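Local structure of Mto2 (6GDJ) at residues P3-T8 and V47-C52. The protein works with its partner mto1 to recruit the gamma-tubulin complex to interphase and equatorial organizing centres and so promote nucleation of cytoplasmic microtubules, this fragment being its dimerisation domain. Sequence-based numbering, arbitrary orientation.
Sequences PAPLST and VVDALC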
ATOM      1  N   PRO A   3       7.642  12.952  14.448  1.00 44.36           N
ATOM      2  CA  PRO A   3       8.295  11.646  14.297  1.00 34.08           C
ATOM      3  C   PRO A   3       8.633  11.342  12.814  1.00 35.47           C
ATOM      4  O   PRO A   3       7.960  11.860  11.893  1.00 34.39           O
ATOM      5  CB  PRO A   3       7.277  10.652  14.902  1.00 44.63           C
ATOM      6  CG  PRO A   3       5.963  11.359  14.866  1.00 45.07           C
ATOM      7  CD  PRO A   3       6.195  12.836  14.661  1.00 42.91           C
ATOM      8  N   ALA A   4       9.677  10.526  12.633  1.00 31.14           N
ATOM      9  CA  ALA A   4      10.188  10.169  11.328  1.00 32.81           C
ATOM     10  C   ALA A   4       9.093   9.465  10.536  1.00 27.99           C
ATOM     11  O   ALA A   4       8.267   8.795  11.095  1.00 27.29           O
ATOM     12  CB  ALA A   4      11.385   9.260  11.460  1.00 36.96           C
ATOM     13  N   PRO A   5       9.140   9.564   9.210  1.00 25.60           N
ATOM     14  CA  PRO A   5       8.190   8.807   8.376  1.00 24.16           C
ATOM     15  C   PRO A   5       8.150   7.292   8.682  1.00 22.35           C
ATOM     16  O   PRO A   5       7.072   6.701   8.665  1.00 24.19           O
ATOM     17  CB  PRO A   5       8.688   9.087   6.957  1.00 28.99           C
ATOM     18  CG  PRO A   5       9.282  10.427   7.066  1.00 35.19           C
ATOM     19  CD  PRO A   5       9.991  10.441   8.384  1.00 34.36           C
ATOM     20  N   LEU A   6       9.303   6.691   8.931  1.00 21.93           N
ATOM     21  CA  LEU A   6       9.361   5.286   9.310  1.00 23.22           C
ATOM     22  C   LEU A   6       8.473   4.960  10.515  1.00 22.73           C
ATOM     23  O   LEU A   6       7.677   4.002  10.499  1.00 22.32           O
ATOM     24  CB  LEU A   6      10.796   4.924   9.597  1.00 27.91           C
ATOM     25  CG  LEU A   6      11.081   3.589  10.241  1.00 31.09           C
ATOM     26  CD1 LEU A   6      10.599   2.546   9.299  1.00 32.99           C
ATOM     27  CD2 LEU A   6      12.601   3.448  10.485  1.00 39.25           C
ATOM     28  N   SER A   7       8.591   5.787  11.558  1.00 22.00           N
ATOM     29  CA  SER A   7       7.746   5.638  12.736  1.00 21.77           C
ATOM     30  C   SER A   7       6.280   5.831  12.544  1.00 20.21           C
ATOM     31  O   SER A   7       5.488   5.078  13.079  1.00 21.90           O
ATOM     32  CB  SER A   7       8.232   6.588  13.816  1.00 30.10           C
ATOM     33  OG  SER A   7       9.568   6.270  13.997  1.00 40.47           O
ATOM     34  N   THR A   8       5.897   6.782  11.700  1.00 20.89           N
ATOM     35  CA  THR A   8       4.475   7.019  11.365  1.00 20.52           C
ATOM     36  C   THR A   8       3.864   5.802  10.676  1.00 18.11           C
ATOM     37  O   THR A   8       2.764   5.407  10.971  1.00 18.63           O
ATOM     38  CB  THR A   8       4.231   8.313  10.556  1.00 24.67           C
ATOM     39  OG1 THR A   8       4.745   8.259   9.254  1.00 35.06           O
ATOM     40  CG2 THR A   8       4.859   9.445  11.306  1.00 24.74           C
ATOM     41  N   VAL A  47      12.302  10.487  -1.455  1.00 23.26           N
ATOM     42  CA  VAL A  47      11.318   9.638  -2.089  1.00 22.53           C
ATOM     43  C   VAL A  47      10.920   8.429  -1.253  1.00 22.02           C
ATOM     44  O   VAL A  47       9.734   8.115  -1.142  1.00 20.19           O
ATOM     45  CB  VAL A  47      11.862   9.116  -3.476  1.00 22.07           C
ATOM     46  CG1 VAL A  47      10.866   8.253  -4.143  1.00 19.87           C
ATOM     47  CG2 VAL A  47      12.181  10.279  -4.405  1.00 27.07           C
ATOM     48  N   VAL A  48      11.885   7.812  -0.620  1.00 19.49           N
ATOM     49  CA  VAL A  48      11.562   6.698   0.323  1.00 18.84           C
ATOM     50  C   VAL A  48      10.750   7.284   1.526  1.00 19.49           C
ATOM     51  O   VAL A  48       9.799   6.675   2.024  1.00 20.04           O
ATOM     52  CB  VAL A  48      12.876   6.026   0.784  1.00 22.79           C
ATOM     53  CG1 VAL A  48      12.605   5.064   1.920  1.00 22.58           C
ATOM     54  CG2 VAL A  48      13.572   5.343  -0.403  1.00 22.55           C
ATOM     55  N   ASP A  49      11.115   8.470   2.002  1.00 20.17           N
ATOM     56  CA  ASP A  49      10.316   9.094   3.044  1.00 21.69           C
ATOM     57  C   ASP A  49       8.844   9.290   2.624  1.00 20.14           C
ATOM     58  O   ASP A  49       7.931   9.016   3.396  1.00 20.52           O
ATOM     59  CB  ASP A  49      10.854  10.472   3.473  1.00 25.40           C
ATOM     60  CG  ASP A  49      12.068  10.406   4.362  1.00 32.58           C
ATOM     61  OD1 ASP A  49      12.460   9.279   4.753  1.00 35.68           O
ATOM     62  OD2 ASP A  49      12.653  11.494   4.605  1.00 38.24           O
ATOM     63  N   ALA A  50       8.617   9.816   1.405  1.00 19.64           N
ATOM     64  CA  ALA A  50       7.282   9.971   0.905  1.00 19.71           C
ATOM     65  C   ALA A  50       6.531   8.626   0.749  1.00 16.93           C
ATOM     66  O   ALA A  50       5.319   8.563   1.027  1.00 18.40           O
ATOM     67  CB  ALA A  50       7.287  10.717  -0.438  1.00 21.81           C
ATOM     68  N   LEU A  51       7.279   7.571   0.350  1.00 17.42           N
ATOM     69  CA  LEU A  51       6.692   6.261   0.274  1.00 16.83           C
ATOM     70  C   LEU A  51       6.164   5.859   1.649  1.00 16.35           C
ATOM     71  O   LEU A  51       5.054   5.355   1.774  1.00 16.68           O
ATOM     72  CB  LEU A  51       7.705   5.255  -0.212  1.00 18.25           C
ATOM     73  CG  LEU A  51       7.318   3.783  -0.095  1.00 17.30           C
ATOM     74  CD1 LEU A  51       6.179   3.479  -1.036  1.00 17.03           C
ATOM     75  CD2 LEU A  51       8.497   2.903  -0.352  1.00 18.44           C
ATOM     76  N   CYS A  52       7.003   6.049   2.677  1.00 16.46           N
ATOM     77  CA  CYS A  52       6.583   5.687   4.018  1.00 16.92           C
ATOM     78  C   CYS A  52       5.367   6.460   4.475  1.00 17.40           C
ATOM     79  O   CYS A  52       4.461   5.905   5.058  1.00 17.14           O
ATOM     80  CB  CYS A  52       7.716   5.918   5.020  1.00 18.73           C
ATOM     81  SG  CYS A  52       9.142   4.781   4.849  1.00 20.92           S
TER
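The carboxylate of D49 turns one face to the ring of P5, and the ring answers with its CB-CG edge: P5 CG stands almost straight above D49 CG at 3.9 Å, the two planes being clearly inclined to each other. This is helix-on-helix packing in the all-helical twin-cysteine dimerisation domain, and a worked example of how proline serves at a helix start: P5 is the first residue after the N-cap A4, where a missing N-H costs no helical bond and the rigid ring can lie against the neighbouring helix. The carboxylate lies broadside because its OD1 nearly eclipses CA (chi2 -5°). Beside it, the same ring edge reaches the neighbouring helix backbone, with P5 CB 3.6 Å from D49 O, and one turn further on P5 CB packs against C52 CB at 3.8 Å. C52, probably one of the cysteines that give the domain its name, is buried; its SG lies beside its own backbone N (chi1 -69°), which leaves the methylene to meet the proline. Helix 23-42 adds to the packing, with V40 on C52 and I37 on L6, while R53 also packs on P5. The second subunit meets L51 with its own L51. Back in the first turn of helix 5-17, the T8 hydroxyl bonds to a backbone carbonyl, with OG1 2.9 Å from P5 O and tilted 24° from the carbonyl plane.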